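Local coordinates for putative HTH-type transcriptional regulator PF0864 (Pyrococcus furiosus, PDB 2IA0), which probably binds specific DNA sequences as a transcriptional regulator of the AsnC family and forms a dimer through its C-terminal domain, at residues 16-21 against 49-54; 32-37 against 43-48; 94-99 against 143-148; 110-115 against 120-125. All coordinates share one frame; numbering follows the deposited sequence.

Overall arrangement
The contacts fall into two groups, one in each domain of an elongated chain. Contacts 1 and 2 lie in the N-terminal winged helix-turn-helix domain, with centres about 10 Å apart. Both use helix 45-57: contact 1 sets it against helix 17-26, contact 2 against helix 34-41. Contacts 3 and 4 lie in the C-terminal alpha+beta domain, centres about 13 Å apart, and meet where Ile97 packs on Lys115 and Ile121. Along the chain, contact 2 lies between the segments of contact 1, contact 4 between those of contact 3, and the first pair is complete before the second begins. The probable DNA-reading part at contact 1 is centred about 34 Å from contact 4, where the sheet pairs with the second subunit.

Contact 1 (16-21 against 49-54); sequences DDLDRN and HFRIKK
Arg51 meets Asp16 end-on, with one nitrogen for each carboxylate oxygen. NH1 of Arg51 bonds to OD1 of Asp16 at 2.9 Å, and NH2 of Arg51 reaches OD2 of Asp16 at 3.2 Å. Both bonds are nearly straight, and both oxygens are met on their syn side. The two flat groups are turned 31° from each other. NH1 of Arg51 also makes a salt bridge to OD2 of Asp19 at 2.7 Å, but the hydrogen bond in it is bent and weak. Over one face of the guanidinium lies CD2 of Leu18, 4.0 Å above the plane. The network ties the start of helix 17-26 to helix 45-57, which carries the second half of the predicted helix-turn-helix motif. Arg51 gets there by a bend at its second torsion (chi2 -55°). Asp16 is also the N-cap of helix 17-26. Its OD1 accepts from N of Asp19 at 3.2 Å, and Asp19 OD1 takes a weak bond from N of Asp16, which completes a capping box. An alanine in place of Asp16 would take away the two-nitrogen grip on Arg51, which would probably be left to its bent bond with Asp19, and the helix start would probably lose its side-chain cap. A water bridges OD2 of Asp19 and, weakly, O of Arg51. Ile22 of helix 17-26 packs on Arg51, and Leu55 of helix 45-57 on Asp19.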
loop_
_atom_site.group_PDB
_atom_site.type_symbol
_atom_site.label_atom_id
_atom_site.label_comp_id
_atom_site.label_asym_id
_atom_site.label_seq_id
_atom_site.Cartn_x
_atom_site.Cartn_y
_atom_site.Cartn_z
ATOM N N ASP A 16 14.081 -17.655 -11.500
ATOM C CA ASP A 16 13.563 -18.392 -12.648
ATOM C C ASP A 16 12.034 -18.454 -12.603
ATOM O O ASP A 16 11.420 -17.895 -11.679
ATOM C CB ASP A 16 14.224 -19.778 -12.758
ATOM C CG ASP A 16 13.774 -20.736 -11.681
ATOM O OD1 ASP A 16 13.434 -20.282 -10.577
ATOM O OD2 ASP A 16 13.771 -21.960 -11.929
ATOM N N ASP A 17 11.423 -19.107 -13.595
ATOM C CA ASP A 17 9.971 -19.194 -13.665
ATOM C C ASP A 17 9.320 -19.852 -12.440
ATOM O O ASP A 17 8.254 -19.409 -11.991
ATOM C CB ASP A 17 9.515 -19.848 -14.977
ATOM C CG ASP A 17 9.759 -18.952 -16.197
ATOM O OD1 ASP A 17 9.985 -17.730 -16.023
ATOM O OD2 ASP A 17 9.736 -19.462 -17.341
ATOM N N LEU A 18 9.954 -20.883 -11.891
ATOM C CA LEU A 18 9.429 -21.554 -10.691
ATOM C C LEU A 18 9.461 -20.639 -9.462
ATOM O O LEU A 18 8.524 -20.622 -8.689
ATOM C CB LEU A 18 10.171 -22.879 -10.404
ATOM C CG LEU A 18 9.761 -23.667 -9.157
ATOM C CD1 LEU A 18 8.199 -23.871 -9.057
ATOM C CD2 LEU A 18 10.513 -25.009 -9.146
ATOM N N ASP A 19 10.539 -19.886 -9.286
ATOM C CA ASP A 19 10.582 -18.859 -8.245
ATOM C C ASP A 19 9.401 -17.899 -8.333
ATOM O O ASP A 19 8.710 -17.700 -7.336
ATOM C CB ASP A 19 11.902 -18.090 -8.292
ATOM C CG ASP A 19 13.059 -18.903 -7.724
ATOM O OD1 ASP A 19 14.187 -18.791 -8.259
ATOM O OD2 ASP A 19 12.831 -19.685 -6.758
ATOM N N ARG A 20 9.174 -17.340 -9.532
ATOM C CA ARG A 20 8.103 -16.373 -9.792
ATOM C C ARG A 20 6.736 -16.980 -9.580
ATOM O O ARG A 20 5.860 -16.349 -8.970
ATOM C CB ARG A 20 8.189 -15.813 -11.226
ATOM C CG ARG A 20 9.385 -14.904 -11.480
ATOM C CD ARG A 20 9.459 -14.461 -12.956
ATOM N NE ARG A 20 10.842 -14.177 -13.376
ATOM C CZ ARG A 20 11.573 -14.981 -14.164
ATOM N NH1 ARG A 20 11.064 -16.108 -14.648
ATOM N NH2 ARG A 20 12.821 -14.653 -14.495
ATOM N N ASN A 21 6.555 -18.202 -10.085
ATOM C CA ASN A 21 5.304 -18.908 -9.934
ATOM C C ASN A 21 4.923 -19.162 -8.484
ATOM O O ASN A 21 3.767 -18.970 -8.142
ATOM C CB ASN A 21 5.309 -20.207 -10.727
ATOM C CG ASN A 21 4.916 -20.008 -12.171
ATOM O OD1 ASN A 21 4.131 -19.127 -12.485
ATOM N ND2 ASN A 21 5.463 -20.837 -13.062
ATOM N N HIS A 49 9.934 -26.474 -1.026
ATOM C CA HIS A 49 10.426 -26.221 0.325
ATOM C C HIS A 49 11.769 -25.462 0.331
ATOM O O HIS A 49 11.879 -24.382 0.925
ATOM C CB HIS A 49 10.509 -27.562 1.051
ATOM C CG HIS A 49 11.155 -27.499 2.397
ATOM N ND1 HIS A 49 10.563 -26.885 3.481
ATOM C CD2 HIS A 49 12.329 -28.009 2.844
ATOM C CE1 HIS A 49 11.351 -27.007 4.535
ATOM N NE2 HIS A 49 12.431 -27.682 4.175
ATOM N N PHE A 50 12.753 -26.013 -0.375
ATOM C CA PHE A 50 14.047 -25.373 -0.572
ATOM C C PHE A 50 13.968 -23.966 -1.201
ATOM O O PHE A 50 14.575 -23.030 -0.686
ATOM C CB PHE A 50 14.960 -26.287 -1.391
ATOM C CG PHE A 50 16.270 -25.660 -1.770
ATOM C CD1 PHE A 50 16.485 -25.187 -3.072
ATOM C CD2 PHE A 50 17.300 -25.548 -0.838
ATOM C CE1 PHE A 50 17.706 -24.604 -3.432
ATOM C CE2 PHE A 50 18.523 -24.974 -1.197
ATOM C CZ PHE A 50 18.721 -24.500 -2.496
ATOM N N ARG A 51 13.243 -23.840 -2.311
ATOM C CA ARG A 51 12.979 -22.540 -2.953
ATOM C C ARG A 51 12.385 -21.522 -1.981
ATOM O O ARG A 51 12.812 -20.390 -1.961
ATOM C CB ARG A 51 12.023 -22.673 -4.146
ATOM C CG ARG A 51 12.478 -23.581 -5.253
ATOM C CD ARG A 51 13.832 -23.171 -5.735
ATOM N NE ARG A 51 14.148 -23.753 -7.040
ATOM C CZ ARG A 51 13.972 -23.136 -8.202
ATOM N NH1 ARG A 51 13.463 -21.917 -8.232
ATOM N NH2 ARG A 51 14.310 -23.729 -9.336
ATOM N N ILE A 52 11.410 -21.925 -1.176
ATOM C CA ILE A 52 10.795 -21.003 -0.212
ATOM C C ILE A 52 11.753 -20.548 0.896
ATOM O O ILE A 52 11.841 -19.338 1.169
ATOM C CB ILE A 52 9.470 -21.568 0.364
ATOM C CG1 ILE A 52 8.384 -21.552 -0.723
ATOM C CG2 ILE A 52 9.012 -20.774 1.580
ATOM C CD1 ILE A 52 7.210 -22.455 -0.414
ATOM N N LYS A 53 12.492 -21.495 1.500
ATOM C CA LYS A 53 13.536 -21.165 2.467
ATOM C C LYS A 53 14.559 -20.208 1.858
ATOM O O LYS A 53 14.999 -19.280 2.519
ATOM C CB LYS A 53 14.231 -22.424 3.023
ATOM C CG LYS A 53 13.518 -23.074 4.207
ATOM C CD LYS A 53 14.081 -24.462 4.558
ATOM C CE LYS A 53 15.217 -24.421 5.621
ATOM N NZ LYS A 53 15.593 -25.803 6.182
ATOM N N LYS A 54 14.914 -20.427 0.600
ATOM C CA LYS A 54 15.933 -19.630 -0.069
ATOM C C LYS A 54 15.454 -18.193 -0.324
ATOM O O LYS A 54 16.214 -17.240 -0.122
ATOM C CB LYS A 54 16.377 -20.317 -1.366
ATOM C CG LYS A 54 17.844 -20.147 -1.711
ATOM C CD LYS A 54 18.765 -20.977 -0.787
ATOM C CE LYS A 54 20.201 -20.427 -0.846
ATOM N NZ LYS A 54 21.042 -20.850 0.312
HETATM O O HOH W 1 14.803 -19.639 -4.530
#

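Contact 2 (32-37 against 43-48); sequences LTISEL and KPESTI
Helices 34-41 and 45-57 make up the helix-turn-helix predicted for residues 34-53, and this contact joins their first turns. Ser35 and Glu45 have the closest CA atoms of the two segments, 5.8 Å apart. The packing is mostly apolar. CG2 of Ile34 touches the backbone of the second helix, 3.4 Å from O of Glu45, and CB of Glu45 lies near the same methyl. That methyl faces the second helix because CG2 stands opposite the backbone N, while CG1 lies beside the N (chi1 -80°). Ile48 offers its own CG2 to two partners of the first helix. It lies 3.8 Å from CB of Leu37 and 4.1 Å from CG1 of Ile34. The side chains of Ile34 and Ile48 run past each other in opposite directions, whereas Leu37 meets Ile48 at a slant. At the outer rim, the extended chain of Glu45 passes alongside Ser35. Its OE2 comes 3.7 Å from CB of Ser35, a van der Waals approach to carbon. The start of helix 34-41 is held within its own segment. OE2 of Glu36 accepts from both N of Thr33 (2.9 Å) and OG1 of Thr33 (2.8 Å), which ties the N-cap residue to the first turn. Helix 17-26 adds Leu18, which packs on Ile48, and Leu25, which packs on Leu37. Two helices joined by a short turn and packed with a third in this way form the three-helix core of a helix-turn-helix domain.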
loop_
_atom_site.group_PDB
_atom_site.type_symbol
_atom_site.label_atom_id
_atom_site.label_comp_id
_atom_site.label_asym_id
_atom_site.label_seq_id
_atom_site.Cartn_x
_atom_site.Cartn_y
_atom_site.Cartn_z
ATOM N N LEU A 32 -1.223 -21.174 1.521
ATOM C CA LEU A 32 -0.869 -22.346 0.700
ATOM C C LEU A 32 0.377 -23.024 1.229
ATOM O O LEU A 32 1.432 -22.392 1.338
ATOM C CB LEU A 32 -0.642 -21.950 -0.751
ATOM C CG LEU A 32 -1.845 -21.670 -1.638
ATOM C CD1 LEU A 32 -1.371 -20.910 -2.842
ATOM C CD2 LEU A 32 -2.503 -22.942 -2.049
ATOM N N THR A 33 0.244 -24.311 1.560
ATOM C CA THR A 33 1.341 -25.107 2.093
ATOM C C THR A 33 2.199 -25.661 0.964
ATOM O O THR A 33 1.838 -25.568 -0.201
ATOM C CB THR A 33 0.829 -26.306 2.890
ATOM O OG1 THR A 33 0.030 -27.114 2.026
ATOM C CG2 THR A 33 0.012 -25.878 4.132
ATOM N N ILE A 34 3.317 -26.281 1.325
ATOM C CA ILE A 34 4.266 -26.822 0.369
ATOM C C ILE A 34 3.660 -27.929 -0.492
ATOM O O ILE A 34 3.905 -27.994 -1.687
ATOM C CB ILE A 34 5.557 -27.318 1.112
ATOM C CG1 ILE A 34 6.463 -26.123 1.432
ATOM C CG2 ILE A 34 6.320 -28.335 0.295
ATOM C CD1 ILE A 34 7.150 -26.255 2.799
ATOM N N SER A 35 2.872 -28.800 0.126
ATOM C CA SER A 35 2.328 -29.930 -0.586
ATOM C C SER A 35 1.278 -29.492 -1.581
ATOM O O SER A 35 1.212 -30.050 -2.679
ATOM C CB SER A 35 1.850 -31.042 0.374
ATOM O OG SER A 35 0.529 -30.856 0.827
ATOM N N GLU A 36 0.495 -28.470 -1.215
ATOM C CA GLU A 36 -0.467 -27.816 -2.129
ATOM C C GLU A 36 0.228 -27.067 -3.246
ATOM O O GLU A 36 -0.235 -27.074 -4.380
ATOM C CB GLU A 36 -1.332 -26.823 -1.383
ATOM C CG GLU A 36 -2.355 -27.422 -0.450
ATOM C CD GLU A 36 -2.986 -26.349 0.407
ATOM O OE1 GLU A 36 -4.175 -26.015 0.199
ATOM O OE2 GLU A 36 -2.276 -25.801 1.270
ATOM N N LEU A 37 1.344 -26.412 -2.938
ATOM C CA LEU A 37 2.120 -25.708 -3.975
ATOM C C LEU A 37 2.780 -26.677 -4.944
ATOM O O LEU A 37 2.921 -26.390 -6.134
ATOM C CB LEU A 37 3.178 -24.814 -3.345
ATOM C CG LEU A 37 2.717 -23.501 -2.742
ATOM C CD1 LEU A 37 3.769 -23.040 -1.769
ATOM C CD2 LEU A 37 2.435 -22.446 -3.814
ATOM N N LYS A 43 5.870 -29.974 -9.085
ATOM C CA LYS A 43 7.277 -29.973 -8.707
ATOM C C LYS A 43 7.390 -30.770 -7.416
ATOM O O LYS A 43 6.450 -30.755 -6.620
ATOM C CB LYS A 43 7.731 -28.531 -8.444
ATOM C CG LYS A 43 8.632 -27.937 -9.509
ATOM C CD LYS A 43 8.005 -28.004 -10.870
ATOM C CE LYS A 43 8.963 -27.585 -11.950
ATOM N NZ LYS A 43 8.144 -27.351 -13.159
ATOM N N PRO A 44 8.518 -31.480 -7.193
ATOM C CA PRO A 44 8.593 -32.233 -5.950
ATOM C C PRO A 44 8.515 -31.304 -4.736
ATOM O O PRO A 44 9.014 -30.165 -4.786
ATOM C CB PRO A 44 9.970 -32.901 -6.022
ATOM C CG PRO A 44 10.349 -32.866 -7.413
ATOM C CD PRO A 44 9.740 -31.642 -7.999
ATOM N N GLU A 45 7.877 -31.791 -3.672
ATOM C CA GLU A 45 7.734 -31.056 -2.427
ATOM C C GLU A 45 9.028 -30.457 -1.879
ATOM O O GLU A 45 9.020 -29.325 -1.442
ATOM C CB GLU A 45 7.104 -31.945 -1.367
ATOM C CG GLU A 45 5.605 -31.968 -1.400
ATOM C CD GLU A 45 5.021 -32.866 -0.332
ATOM O OE1 GLU A 45 4.416 -33.882 -0.699
ATOM O OE2 GLU A 45 5.175 -32.563 0.867
ATOM N N SER A 46 10.119 -31.225 -1.892
ATOM C CA SER A 46 11.423 -30.768 -1.409
ATOM C C SER A 46 12.049 -29.637 -2.233
ATOM O O SER A 46 12.824 -28.846 -1.703
ATOM C CB SER A 46 12.417 -31.936 -1.304
ATOM O OG SER A 46 11.919 -33.000 -0.496
ATOM N N THR A 47 11.740 -29.563 -3.523
ATOM C CA THR A 47 12.145 -28.385 -4.307
ATOM C C THR A 47 11.385 -27.119 -3.905
ATOM O O THR A 47 12.005 -26.087 -3.700
ATOM C CB THR A 47 12.013 -28.600 -5.811
ATOM O OG1 THR A 47 12.502 -29.905 -6.125
ATOM C CG2 THR A 47 12.842 -27.560 -6.549
ATOM N N ILE A 48 10.061 -27.210 -3.777
ATOM C CA ILE A 48 9.249 -26.077 -3.302
ATOM C C ILE A 48 9.770 -25.547 -1.965
ATOM O O ILE A 48 10.058 -24.363 -1.819
ATOM C CB ILE A 48 7.719 -26.446 -3.208
ATOM C CG1 ILE A 48 7.160 -26.869 -4.581
ATOM C CG2 ILE A 48 6.909 -25.306 -2.599
ATOM C CD1 ILE A 48 7.542 -25.951 -5.718
#

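Contact 3 (94-99 against 143-148); sequences ERYISY and SIPNLK
Tyr96 swings its side chain out from helix 91-105 with CG opposite the backbone N (chi1 -170°), and this carries its hydroxyl to the loop at 144-146. The second torsion (chi2 60°) turns the ring so that O of Pro145 lies at its edge, near its plane. The contact belongs to the C-terminal alpha+beta domain of the AsnC-type regulator, in which helices pack on an antiparallel sheet. Here helix 91-105 is joined to the loop that leads from helix 132-140 into edge strand 147-154. The two backbones stay well apart, with 10.0 Å between CA of Tyr96 and CA of Asn146, and the tyrosine spans the distance alone. OH of Tyr96 donates to O of Pro145 at 2.7 Å. Carbon atoms of the loop also come near: CD of Pro145 lies 3.7 Å from OH of Tyr96. A phenylalanine in place of Tyr96 would keep the ring but would probably leave the carbonyl of Pro145 without this donor and the loop less firmly tied to the helix. The contact lies at the surface. The Tyr96 side chain also packs on Val84 of strand 76-84, and Asn146 shares a backbone hydrogen bond with Gly85. The neighbouring helix residues Ile97 and Ser98 pack on Lys159 of the second subunit. On the loop side, CG2 of Ile144 comes to 3.9 Å from OH of Tyr96.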
loop_
_atom_site.group_PDB
_atom_site.type_symbol
_atom_site.label_atom_id
_atom_site.label_comp_id
_atom_site.label_asym_id
_atom_site.label_seq_id
_atom_site.Cartn_x
_atom_site.Cartn_y
_atom_site.Cartn_z
ATOM N N GLU A 94 15.343 20.204 5.048
ATOM C CA GLU A 94 15.439 18.776 5.337
ATOM C C GLU A 94 14.919 18.457 6.741
ATOM O O GLU A 94 14.147 17.513 6.908
ATOM C CB GLU A 94 16.881 18.286 5.146
ATOM C CG GLU A 94 17.117 16.813 5.448
ATOM C CD GLU A 94 18.482 16.577 6.127
ATOM O OE1 GLU A 94 19.529 16.963 5.532
ATOM O OE2 GLU A 94 18.508 16.017 7.257
ATOM N N ARG A 95 15.310 19.259 7.737
ATOM C CA ARG A 95 14.928 19.005 9.136
ATOM C C ARG A 95 13.474 19.322 9.461
ATOM O O ARG A 95 12.880 18.687 10.346
ATOM C CB ARG A 95 15.834 19.777 10.096
ATOM C CG ARG A 95 17.055 19.028 10.560
ATOM C CD ARG A 95 17.898 19.948 11.423
ATOM N NE ARG A 95 19.129 20.229 10.723
ATOM C CZ ARG A 95 19.783 21.375 10.701
ATOM N NH1 ARG A 95 19.348 22.443 11.346
ATOM N NH2 ARG A 95 20.899 21.434 9.995
ATOM N N TYR A 96 12.932 20.318 8.766
ATOM C CA TYR A 96 11.550 20.759 8.912
ATOM C C TYR A 96 10.574 19.727 8.362
ATOM O O TYR A 96 9.600 19.389 9.011
ATOM C CB TYR A 96 11.329 22.113 8.226
ATOM C CG TYR A 96 9.986 22.718 8.566
ATOM C CD1 TYR A 96 9.661 23.014 9.890
ATOM C CD2 TYR A 96 9.032 22.985 7.571
ATOM C CE1 TYR A 96 8.435 23.557 10.224
ATOM C CE2 TYR A 96 7.777 23.547 7.903
ATOM C CZ TYR A 96 7.502 23.821 9.230
ATOM O OH TYR A 96 6.305 24.349 9.600
ATOM N N ILE A 97 10.869 19.212 7.174
ATOM C CA ILE A 97 10.128 18.106 6.607
ATOM C C ILE A 97 10.140 16.847 7.483
ATOM O O ILE A 97 9.089 16.191 7.603
ATOM C CB ILE A 97 10.607 17.808 5.156
ATOM C CG1 ILE A 97 10.100 18.903 4.219
ATOM C CG2 ILE A 97 10.151 16.432 4.673
ATOM C CD1 ILE A 97 10.848 18.959 2.935
ATOM N N SER A 98 11.310 16.499 8.064
ATOM C CA SER A 98 11.402 15.390 9.052
ATOM C C SER A 98 10.449 15.587 10.218
ATOM O O SER A 98 9.755 14.659 10.610
ATOM C CB SER A 98 12.821 15.204 9.598
ATOM O OG SER A 98 13.706 14.709 8.600
ATOM N N TYR A 99 10.405 16.809 10.748
ATOM C CA TYR A 99 9.492 17.178 11.830
ATOM C C TYR A 99 8.021 16.997 11.451
ATOM O O TYR A 99 7.246 16.438 12.214
ATOM C CB TYR A 99 9.770 18.624 12.266
ATOM C CG TYR A 99 8.707 19.262 13.117
ATOM C CD1 TYR A 99 8.303 18.683 14.314
ATOM C CD2 TYR A 99 8.117 20.466 12.739
ATOM C CE1 TYR A 99 7.325 19.274 15.116
ATOM C CE2 TYR A 99 7.127 21.072 13.536
ATOM C CZ TYR A 99 6.740 20.467 14.725
ATOM O OH TYR A 99 5.773 21.053 15.539
ATOM N N SER A 143 -3.039 24.027 10.108
ATOM C CA SER A 143 -2.260 24.514 11.239
ATOM C C SER A 143 -0.727 24.445 11.040
ATOM O O SER A 143 0.020 25.039 11.821
ATOM C CB SER A 143 -2.618 23.682 12.463
ATOM O OG SER A 143 -2.271 22.324 12.248
ATOM N N ILE A 144 -0.253 23.701 10.039
ATOM C CA ILE A 144 1.184 23.651 9.756
ATOM C C ILE A 144 1.663 24.974 9.125
ATOM O O ILE A 144 1.205 25.332 8.028
ATOM C CB ILE A 144 1.571 22.449 8.840
ATOM C CG1 ILE A 144 1.225 21.109 9.489
ATOM C CG2 ILE A 144 3.061 22.487 8.455
ATOM C CD1 ILE A 144 1.020 19.994 8.451
ATOM N N PRO A 145 2.581 25.702 9.810
ATOM C CA PRO A 145 3.122 26.968 9.282
ATOM C C PRO A 145 4.089 26.789 8.111
ATOM O O PRO A 145 4.733 25.744 7.980
ATOM C CB PRO A 145 3.871 27.587 10.489
ATOM C CG PRO A 145 3.472 26.781 11.680
ATOM C CD PRO A 145 3.150 25.399 11.135
ATOM N N ASN A 146 4.176 27.815 7.273
ATOM C CA ASN A 146 5.153 27.883 6.187
ATOM C C ASN A 146 4.895 26.906 5.032
ATOM O O ASN A 146 5.826 26.450 4.359
ATOM C CB ASN A 146 6.588 27.773 6.736
ATOM C CG ASN A 146 6.992 28.987 7.563
ATOM O OD1 ASN A 146 6.550 30.110 7.309
ATOM N ND2 ASN A 146 7.835 28.766 8.551
ATOM N N LEU A 147 3.618 26.606 4.798
ATOM C CA LEU A 147 3.244 25.792 3.654
ATOM C C LEU A 147 2.856 26.680 2.482
ATOM O O LEU A 147 2.022 27.561 2.614
ATOM C CB LEU A 147 2.122 24.808 4.007
ATOM C CG LEU A 147 2.425 23.665 4.981
ATOM C CD1 LEU A 147 1.280 22.690 5.003
ATOM C CD2 LEU A 147 3.708 22.937 4.663
ATOM N N LYS A 148 3.493 26.460 1.342
ATOM C CA LYS A 148 3.145 27.187 0.129
ATOM C C LYS A 148 1.828 26.655 -0.435
ATOM O O LYS A 148 0.952 27.433 -0.780
ATOM C CB LYS A 148 4.274 27.072 -0.887
ATOM C CG LYS A 148 4.173 27.996 -2.076
ATOM C CD LYS A 148 5.565 28.363 -2.610
ATOM C CE LYS A 148 6.474 27.126 -2.744
ATOM N NZ LYS A 148 7.924 27.522 -2.856
#

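Contact 4 (110-115 against 120-125); sequences VLFVAK and KIIALV
Phe112 packs across the hairpin on Leu124, CB to CB at 3.7 Å. Beyond CB comes the ring, which has N of Leu124 and CG2 of Ile122 at its edge, near its plane. Further out on the ring, CE2 of Phe112 lies 4.2 Å from CG2 of Ile122. The backbone of Phe112 helps to pair the strands: its O accepts from N of Leu124 at 2.8 Å. Next to it, N of Leu111 donates to O of Leu124 at 2.7 Å. Here the register slips by one residue between Val110 and Val113, a beta bulge. Beyond the bulge the pairing is regular, with Ala114 and Ile122 exchanging two hydrogen bonds. On the other face of the sheet, Val113 and Ile121 point the same way side by side, CG1 of Val113 to CG2 of Ile121 at 3.9 Å. Val110 and Val125 meet on this face too, against Phe136 of helix 132-140. Lys160 of the second subunit packs on Phe112, and residues 113-115 pair with a strand of that subunit, so the sheet runs on between chains. An antiparallel hairpin continued in this way is characteristic of the dimeric alpha+beta barrel.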
loop_
_atom_site.group_PDB
_atom_site.type_symbol
_atom_site.label_atom_id
_atom_site.label_comp_id
_atom_site.label_asym_id
_atom_site.label_seq_id
_atom_site.Cartn_x
_atom_site.Cartn_y
_atom_site.Cartn_z
ATOM N N VAL A 110 -3.371 8.048 9.784
ATOM C CA VAL A 110 -2.322 8.329 8.809
ATOM C C VAL A 110 -1.666 7.018 8.340
ATOM O O VAL A 110 -1.042 6.307 9.124
ATOM C CB VAL A 110 -1.302 9.348 9.360
ATOM C CG1 VAL A 110 -0.102 9.444 8.452
ATOM C CG2 VAL A 110 -1.976 10.702 9.523
ATOM N N LEU A 111 -1.804 6.738 7.043
ATOM C CA LEU A 111 -1.591 5.388 6.513
ATOM C C LEU A 111 -0.135 5.035 6.174
ATOM O O LEU A 111 0.205 3.867 6.180
ATOM C CB LEU A 111 -2.686 4.957 5.521
ATOM C CG LEU A 111 -3.879 4.145 6.078
ATOM C CD1 LEU A 111 -4.084 4.141 7.612
ATOM C CD2 LEU A 111 -5.113 4.576 5.387
ATOM N N PHE A 112 0.767 5.963 5.896
ATOM C CA PHE A 112 1.248 6.524 4.630
ATOM C C PHE A 112 1.741 7.945 4.591
ATOM O O PHE A 112 0.970 8.875 4.423
ATOM C CB PHE A 112 0.767 5.966 3.274
ATOM C CG PHE A 112 1.850 6.054 2.201
ATOM C CD1 PHE A 112 2.770 5.010 2.034
ATOM C CD2 PHE A 112 1.991 7.215 1.412
ATOM C CE1 PHE A 112 3.783 5.095 1.078
ATOM C CE2 PHE A 112 3.003 7.319 0.417
ATOM C CZ PHE A 112 3.907 6.259 0.257
ATOM N N VAL A 113 3.060 8.069 4.752
ATOM C CA VAL A 113 3.777 9.360 4.684
ATOM C C VAL A 113 5.039 9.195 3.840
ATOM O O VAL A 113 5.803 8.232 4.020
ATOM C CB VAL A 113 4.112 9.950 6.100
ATOM C CG1 VAL A 113 4.871 11.281 5.990
ATOM C CG2 VAL A 113 2.811 10.134 6.967
ATOM N N ALA A 114 5.228 10.102 2.881
ATOM C CA ALA A 114 6.413 10.084 2.018
ATOM C C ALA A 114 6.856 11.485 1.666
ATOM O O ALA A 114 6.076 12.442 1.726
ATOM C CB ALA A 114 6.182 9.255 0.760
ATOM N N LYS A 115 8.131 11.601 1.342
ATOM C CA LYS A 115 8.729 12.866 0.979
ATOM C C LYS A 115 8.946 12.840 -0.542
ATOM O O LYS A 115 9.427 11.845 -1.089
ATOM C CB LYS A 115 10.044 13.040 1.766
ATOM C CG LYS A 115 10.834 14.314 1.481
ATOM C CD LYS A 115 12.215 14.215 2.082
ATOM C CE LYS A 115 13.046 15.385 1.603
ATOM N NZ LYS A 115 14.334 15.496 2.328
ATOM N N LYS A 120 8.252 18.578 -0.629
ATOM C CA LYS A 120 6.856 18.061 -0.481
ATOM C C LYS A 120 6.652 16.846 0.435
ATOM O O LYS A 120 7.516 15.984 0.557
ATOM C CB LYS A 120 6.238 17.755 -1.848
ATOM C CG LYS A 120 6.389 18.870 -2.835
ATOM C CD LYS A 120 5.469 18.722 -4.029
ATOM C CE LYS A 120 5.931 19.671 -5.127
ATOM N NZ LYS A 120 7.423 19.591 -5.163
ATOM N N ILE A 121 5.483 16.784 1.065
ATOM C CA ILE A 121 5.096 15.623 1.875
ATOM C C ILE A 121 3.809 15.103 1.300
ATOM O O ILE A 121 2.892 15.866 1.035
ATOM C CB ILE A 121 4.883 15.937 3.365
ATOM C CG1 ILE A 121 6.152 16.491 3.988
ATOM C CG2 ILE A 121 4.449 14.697 4.161
ATOM C CD1 ILE A 121 5.958 17.908 4.496
ATOM N N ILE A 122 3.785 13.789 1.098
ATOM C CA ILE A 122 2.657 13.052 0.573
ATOM C C ILE A 122 2.130 12.186 1.716
ATOM O O ILE A 122 2.902 11.481 2.351
ATOM C CB ILE A 122 3.170 12.175 -0.590
ATOM C CG1 ILE A 122 3.659 13.071 -1.736
ATOM C CG2 ILE A 122 2.132 11.185 -1.043
ATOM C CD1 ILE A 122 4.459 12.341 -2.743
ATOM N N ALA A 123 0.837 12.274 2.000
ATOM C CA ALA A 123 0.206 11.447 3.032
ATOM C C ALA A 123 -1.087 10.794 2.566
ATOM O O ALA A 123 -1.838 11.373 1.802
ATOM C CB ALA A 123 -0.052 12.239 4.314
ATOM N N LEU A 124 -1.341 9.587 3.052
ATOM C CA LEU A 124 -2.594 8.928 2.813
ATOM C C LEU A 124 -3.340 8.822 4.142
ATOM O O LEU A 124 -2.842 8.266 5.122
ATOM C CB LEU A 124 -2.372 7.571 2.150
ATOM C CG LEU A 124 -3.606 7.039 1.427
ATOM C CD1 LEU A 124 -3.761 7.643 -0.001
ATOM C CD2 LEU A 124 -3.568 5.511 1.375
ATOM N N VAL A 125 -4.536 9.393 4.173
ATOM C CA VAL A 125 -5.317 9.436 5.399
ATOM C C VAL A 125 -6.677 8.734 5.271
ATOM O O VAL A 125 -7.436 8.973 4.323
ATOM C CB VAL A 125 -5.460 10.910 5.924
ATOM C CG1 VAL A 125 -6.202 10.943 7.250
ATOM C CG2 VAL A 125 -4.051 11.553 6.102
#